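Local coordinates for chloroplastic group IIB intron splicing facilitator CRS2, chloroplastic (Zea mays, PDB 1RYB), which is required for splicing of group IIB introns in chloroplasts, in complexes with CAF1 or CAF2, and lacks the hydrolase activity of its peptidyl-tRNA hydrolase family, at residues A21-P26 against I102-D107; S79-S84 against G125-L130. One frame throughout, in Å; residues are numbered along the deposited sequence.

Interaction 1 (A21-P26 against I102-D107); sequences AGLGNP and ILLIYD
Leu-23 packs across Leu-104 and alongside Tyr-106 just where strand 18-22 runs out beside strand 102-108, two parallel neighbours in the middle of the mixed sheet of the peptidyl-tRNA hydrolase fold. With CG beside the backbone N and anti to the carbonyl carbon (chi1 -57°), the Leu-23 fork turns onto the strand: its CD2 lies 3.6 Å from CD1 of Leu-104, the two side chains crossing at a slant, while its CD1 rests 4.0 Å from CB of Tyr-106, whose side chain runs in the same direction. Ala-21 adds its CB to this face, 4.2 Å from Leu-104 CD1, and Ile-88 of helix 84-94 packs on both. The other face carries Ile-105, covered by Met-41, Val-42 and Ile-45 of helix 37-48; Gly-22, its partner in the parallel pairing, has no side chain, and the two CA atoms lie 4.6 Å apart. The backbones pair through Ala-21 N to Leu-103 O, Ile-105 N to Ala-21 O and Leu-23 N to Ile-105 O, the last reaching past the end of strand 18-22. Beyond it the chains part, and a water links them, 2.8 Å from Leu-23 O and 2.9 Å from Asp-107 OD1.

Interaction 2 (S79-S84 against G125-L130); sequences SYMNYS and GRHNGL
The His-127 imidazole meets Met-81 at its edge: SD lies near the ring plane, 3.5 Å from CE1, the two side chains crossing at about a right angle. Gly-129 CA sits in the plane at the edge too, the Tyr-106 ring packs edge-to-face with the imidazole, and the His-35 ring meets it at about 45°. The amides of Asn-82 and Asn-128 lie side by side with planes 51° apart; Asn-128 ND2 donates to Asn-82 OD1 at 3.1 Å, bent (136° at the hydrogen) and tilted from both planes. His-127 is the N-cap of helix 128-136: ND1 accepts from Leu-130 N at 3.1 Å and weakly from Gly-129 N, while NE2 bonds to Asp-107. This helix start faces the loop before helix 84-94, and Asn-82 and Asn-128, both exposed, correspond by similarity to tRNA-binding positions. Bent at chi2 and chi3, Met-81 curls back past Gly-129, which has no side chain where a CB would run into SD. With an alanine here, CG, SD and CE are gone, which is likely to leave a gap beside His-127 CE1 and Gly-129 CA. A CA-H...O contact joins Gly-129 CA to Met-81 O at 3.2 Å; this carbonyl also accepts from Ser-84 OG at 2.7 Å.

Interactions 1 and 2 have centres 9 Å apart and join directly at two polar points. Asp-107 OD1, near the end of strand 102-108, lies 2.8 Å from His-127 NE2, a probable hydrogen bond that ties the helix cap to the sheet. Asn-25 OD1, beyond strand 18-22, lies 2.8 Å from Met-81 N, again probably bonded, and Gly-24 N packs 3.4 Å from Met-81 CE. Both contacts border His-35, the proton acceptor by similarity: Met-81 touches it, and OD2 of Asp-107, by similarity the residue that stabilises its basic form, bonds to its ND1. The geometry is consistent with the family's active-site arrangement being kept, although the protein has no peptidyl-tRNA hydrolase activity.

Interaction 1 (A21-P26 against I102-D107)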
loop_
_atom_site.group_PDB
_atom_site.type_symbol
_atom_site.label_atom_id
_atom_site.label_comp_id
_atom_site.label_asym_id
_atom_site.label_seq_id
_atom_site.Cartn_x
_atom_site.Cartn_y
_atom_site.Cartn_z
ATOM N N ALA A 21 -0.093 5.213 -1.270
ATOM C CA ALA A 21 -0.839 4.868 -0.033
ATOM C C ALA A 21 -0.684 3.419 0.349
ATOM O O ALA A 21 -0.829 2.572 -0.480
ATOM C CB ALA A 21 -2.353 5.180 -0.256
ATOM N N GLY A 22 -0.337 3.170 1.611
ATOM C CA GLY A 22 -0.193 1.807 2.125
ATOM C C GLY A 22 -1.386 1.586 3.082
ATOM O O GLY A 22 -1.718 2.494 3.907
ATOM N N LEU A 23 -2.100 0.432 2.890
ATOM C CA LEU A 23 -3.282 0.064 3.657
ATOM C C LEU A 23 -2.947 -0.629 4.979
ATOM O O LEU A 23 -1.960 -1.396 5.101
ATOM C CB LEU A 23 -4.204 -0.805 2.822
ATOM C CG LEU A 23 -4.579 -0.074 1.530
ATOM C CD1 LEU A 23 -5.705 -0.827 0.863
ATOM C CD2 LEU A 23 -5.103 1.351 1.864
ATOM N N GLY A 24 -3.811 -0.443 5.929
ATOM C CA GLY A 24 -3.634 -1.059 7.292
ATOM C C GLY A 24 -4.692 -0.560 8.231
ATOM O O GLY A 24 -5.555 0.284 7.839
ATOM N N ASN A 25 -4.595 -1.016 9.482
ATOM C CA ASN A 25 -5.449 -0.534 10.585
ATOM C C ASN A 25 -4.635 0.278 11.526
ATOM O O ASN A 25 -3.437 0.021 11.720
ATOM C CB ASN A 25 -6.021 -1.718 11.355
ATOM C CG ASN A 25 -7.111 -2.356 10.550
ATOM O OD1 ASN A 25 -8.063 -1.671 10.202
ATOM N ND2 ASN A 25 -7.001 -3.682 10.273
ATOM N N PRO A 26 -5.259 1.198 12.204
ATOM C CA PRO A 26 -4.512 2.124 13.056
ATOM C C PRO A 26 -4.314 1.641 14.442
ATOM O O PRO A 26 -5.173 0.992 14.982
ATOM C CB PRO A 26 -5.468 3.308 13.197
ATOM C CG PRO A 26 -6.824 2.645 13.125
ATOM C CD PRO A 26 -6.654 1.559 12.057
ATOM N N ILE A 102 -2.245 7.286 -8.384
ATOM C CA ILE A 102 -2.670 6.897 -7.057
ATOM C C ILE A 102 -2.223 5.474 -6.891
ATOM O O ILE A 102 -2.849 4.554 -7.453
ATOM C CB ILE A 102 -4.190 6.945 -6.917
ATOM C CG1 ILE A 102 -4.702 8.397 -7.180
ATOM C CG2 ILE A 102 -4.573 6.482 -5.502
ATOM C CD1 ILE A 102 -6.210 8.491 -7.161
ATOM N N LEU A 103 -1.097 5.275 -6.123
ATOM C CA LEU A 103 -0.530 3.945 -5.969
ATOM C C LEU A 103 -0.998 3.348 -4.678
ATOM O O LEU A 103 -0.687 3.871 -3.601
ATOM C CB LEU A 103 1.011 4.013 -6.022
ATOM C CG LEU A 103 1.795 2.752 -5.696
ATOM C CD1 LEU A 103 1.492 1.658 -6.741
ATOM C CD2 LEU A 103 3.278 3.126 -5.848
ATOM N N LEU A 104 -1.662 2.161 -4.801
ATOM C CA LEU A 104 -2.080 1.451 -3.598
ATOM C C LEU A 104 -1.147 0.310 -3.305
ATOM O O LEU A 104 -0.845 -0.486 -4.176
ATOM C CB LEU A 104 -3.536 0.860 -3.650
ATOM C CG LEU A 104 -4.589 1.796 -3.130
ATOM C CD1 LEU A 104 -4.572 1.876 -1.619
ATOM C CD2 LEU A 104 -4.478 3.190 -3.791
ATOM N N ILE A 105 -0.751 0.183 -2.028
ATOM C CA ILE A 105 0.143 -0.881 -1.553
ATOM C C ILE A 105 -0.573 -1.687 -0.465
ATOM O O ILE A 105 -0.993 -1.099 0.536
ATOM C CB ILE A 105 1.492 -0.270 -1.069
ATOM C CG1 ILE A 105 2.037 0.642 -2.168
ATOM C CG2 ILE A 105 2.497 -1.418 -0.742
ATOM C CD1 ILE A 105 3.499 1.041 -1.862
ATOM N N TYR A 106 -0.655 -3.021 -0.605
ATOM C CA TYR A 106 -1.478 -3.772 0.383
ATOM C C TYR A 106 -1.150 -5.256 0.380
ATOM O O TYR A 106 -0.398 -5.709 -0.464
ATOM C CB TYR A 106 -2.992 -3.573 -0.003
ATOM C CG TYR A 106 -3.273 -4.235 -1.383
ATOM C CD1 TYR A 106 -3.703 -5.559 -1.468
ATOM C CD2 TYR A 106 -2.962 -3.620 -2.592
ATOM C CE1 TYR A 106 -3.942 -6.156 -2.702
ATOM C CE2 TYR A 106 -3.024 -4.262 -3.841
ATOM C CZ TYR A 106 -3.595 -5.531 -3.894
ATOM O OH TYR A 106 -3.724 -6.225 -5.103
ATOM N N ASP A 107 -1.650 -5.962 1.383
ATOM C CA ASP A 107 -1.410 -7.446 1.544
ATOM C C ASP A 107 -2.255 -8.224 0.569
ATOM O O ASP A 107 -3.439 -7.942 0.399
ATOM C CB ASP A 107 -1.774 -7.903 2.964
ATOM C CG ASP A 107 -3.097 -7.335 3.375
ATOM O OD1 ASP A 107 -3.425 -6.142 3.276
ATOM O OD2 ASP A 107 -3.902 -8.233 3.794
HETATM O O HOH W 1 -1.683 -3.831 3.838
#

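Interaction 2 (S79-S84 against G125-L130)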
loop_
_atom_site.group_PDB
_atom_site.type_symbol
_atom_site.label_atom_id
_atom_site.label_comp_id
_atom_site.label_asym_id
_atom_site.label_seq_id
_atom_site.Cartn_x
_atom_site.Cartn_y
_atom_site.Cartn_z
ATOM N N SER A 79 -8.149 5.268 9.236
ATOM C CA SER A 79 -9.603 5.187 9.242
ATOM C C SER A 79 -10.155 3.795 9.591
ATOM O O SER A 79 -11.348 3.577 9.688
ATOM C CB SER A 79 -9.937 5.442 7.784
ATOM O OG SER A 79 -9.165 4.547 6.954
ATOM N N TYR A 80 -9.250 2.851 9.723
ATOM C CA TYR A 80 -9.495 1.402 9.714
ATOM C C TYR A 80 -9.543 0.973 8.276
ATOM O O TYR A 80 -9.965 1.767 7.383
ATOM C CB TYR A 80 -10.769 0.924 10.445
ATOM C CG TYR A 80 -10.575 1.062 11.935
ATOM C CD1 TYR A 80 -11.046 2.190 12.594
ATOM C CD2 TYR A 80 -9.926 0.074 12.673
ATOM C CE1 TYR A 80 -10.921 2.280 13.987
ATOM C CE2 TYR A 80 -9.728 0.178 14.048
ATOM C CZ TYR A 80 -10.191 1.318 14.691
ATOM O OH TYR A 80 -10.018 1.392 16.064
ATOM N N MET A 81 -9.127 -0.263 8.056
ATOM C CA MET A 81 -9.004 -0.830 6.683
ATOM C C MET A 81 -10.247 -0.645 5.770
ATOM O O MET A 81 -10.163 -0.240 4.634
ATOM C CB MET A 81 -8.678 -2.323 6.808
ATOM C CG MET A 81 -8.395 -2.977 5.480
ATOM S SD MET A 81 -6.982 -2.242 4.650
ATOM C CE MET A 81 -5.646 -3.222 5.402
ATOM N N ASN A 82 -11.418 -0.836 6.363
ATOM C CA ASN A 82 -12.651 -0.816 5.654
ATOM C C ASN A 82 -12.998 0.543 5.190
ATOM O O ASN A 82 -13.914 0.682 4.359
ATOM C CB ASN A 82 -13.826 -1.285 6.581
ATOM C CG ASN A 82 -13.856 -2.787 6.735
ATOM O OD1 ASN A 82 -13.125 -3.490 6.057
ATOM N ND2 ASN A 82 -14.763 -3.279 7.610
ATOM N N TYR A 83 -12.379 1.584 5.783
ATOM C CA TYR A 83 -12.735 2.951 5.350
ATOM C C TYR A 83 -11.567 3.700 4.675
ATOM O O TYR A 83 -11.552 4.953 4.605
ATOM C CB TYR A 83 -13.268 3.755 6.547
ATOM C CG TYR A 83 -14.371 3.008 7.184
ATOM C CD1 TYR A 83 -15.654 3.007 6.631
ATOM C CD2 TYR A 83 -14.166 2.298 8.362
ATOM C CE1 TYR A 83 -16.671 2.234 7.214
ATOM C CE2 TYR A 83 -15.178 1.546 8.968
ATOM C CZ TYR A 83 -16.449 1.526 8.400
ATOM O OH TYR A 83 -17.481 0.846 9.044
ATOM N N SER A 84 -10.617 2.925 4.111
ATOM C CA SER A 84 -9.462 3.476 3.489
ATOM C C SER A 84 -9.823 4.509 2.404
ATOM O O SER A 84 -9.103 5.490 2.192
ATOM C CB SER A 84 -8.596 2.357 2.908
ATOM O OG SER A 84 -8.141 1.480 3.951
ATOM N N GLY A 125 -9.986 -8.111 -5.360
ATOM C CA GLY A 125 -9.646 -9.447 -4.856
ATOM C C GLY A 125 -10.258 -9.720 -3.487
ATOM O O GLY A 125 -9.719 -10.483 -2.693
ATOM N N ARG A 126 -11.370 -9.019 -3.220
ATOM C CA ARG A 126 -12.088 -9.159 -1.938
ATOM C C ARG A 126 -11.339 -8.548 -0.773
ATOM O O ARG A 126 -11.597 -8.864 0.412
ATOM C CB ARG A 126 -12.466 -10.626 -1.645
ATOM C CG ARG A 126 -13.401 -11.173 -2.742
ATOM C CD ARG A 126 -13.747 -12.654 -2.528
ATOM N NE ARG A 126 -12.561 -13.465 -2.313
ATOM C CZ ARG A 126 -12.609 -14.602 -1.671
ATOM N NH1 ARG A 126 -11.516 -15.325 -1.421
ATOM N NH2 ARG A 126 -13.813 -15.041 -1.293
ATOM N N HIS A 127 -10.359 -7.720 -1.109
ATOM C CA HIS A 127 -9.625 -7.040 -0.066
ATOM C C HIS A 127 -10.500 -5.837 0.337
ATOM O O HIS A 127 -10.830 -5.006 -0.494
ATOM C CB HIS A 127 -8.223 -6.592 -0.611
ATOM C CG HIS A 127 -7.353 -5.985 0.485
ATOM N ND1 HIS A 127 -7.605 -4.714 1.060
ATOM C CD2 HIS A 127 -6.246 -6.495 1.082
ATOM C CE1 HIS A 127 -6.632 -4.492 1.954
ATOM N NE2 HIS A 127 -5.811 -5.554 2.004
ATOM N N ASN A 128 -10.933 -5.799 1.589
ATOM C CA ASN A 128 -11.860 -4.775 2.034
ATOM C C ASN A 128 -11.363 -3.359 1.839
ATOM O O ASN A 128 -12.164 -2.438 1.541
ATOM C CB ASN A 128 -12.177 -4.988 3.526
ATOM C CG ASN A 128 -13.140 -6.130 3.689
ATOM O OD1 ASN A 128 -13.477 -6.815 2.713
ATOM N ND2 ASN A 128 -13.599 -6.339 4.926
ATOM N N GLY A 129 -10.049 -3.171 2.064
ATOM C CA GLY A 129 -9.498 -1.869 1.947
ATOM C C GLY A 129 -9.474 -1.454 0.496
ATOM O O GLY A 129 -9.773 -0.321 0.131
ATOM N N LEU A 130 -9.003 -2.309 -0.339
ATOM C CA LEU A 130 -8.961 -1.975 -1.776
ATOM C C LEU A 130 -10.379 -1.763 -2.316
ATOM O O LEU A 130 -10.639 -0.857 -3.082
ATOM C CB LEU A 130 -8.249 -3.102 -2.539
ATOM C CG LEU A 130 -7.695 -2.770 -3.876
ATOM C CD1 LEU A 130 -6.913 -1.443 -3.830
ATOM C CD2 LEU A 130 -6.708 -3.952 -4.101
#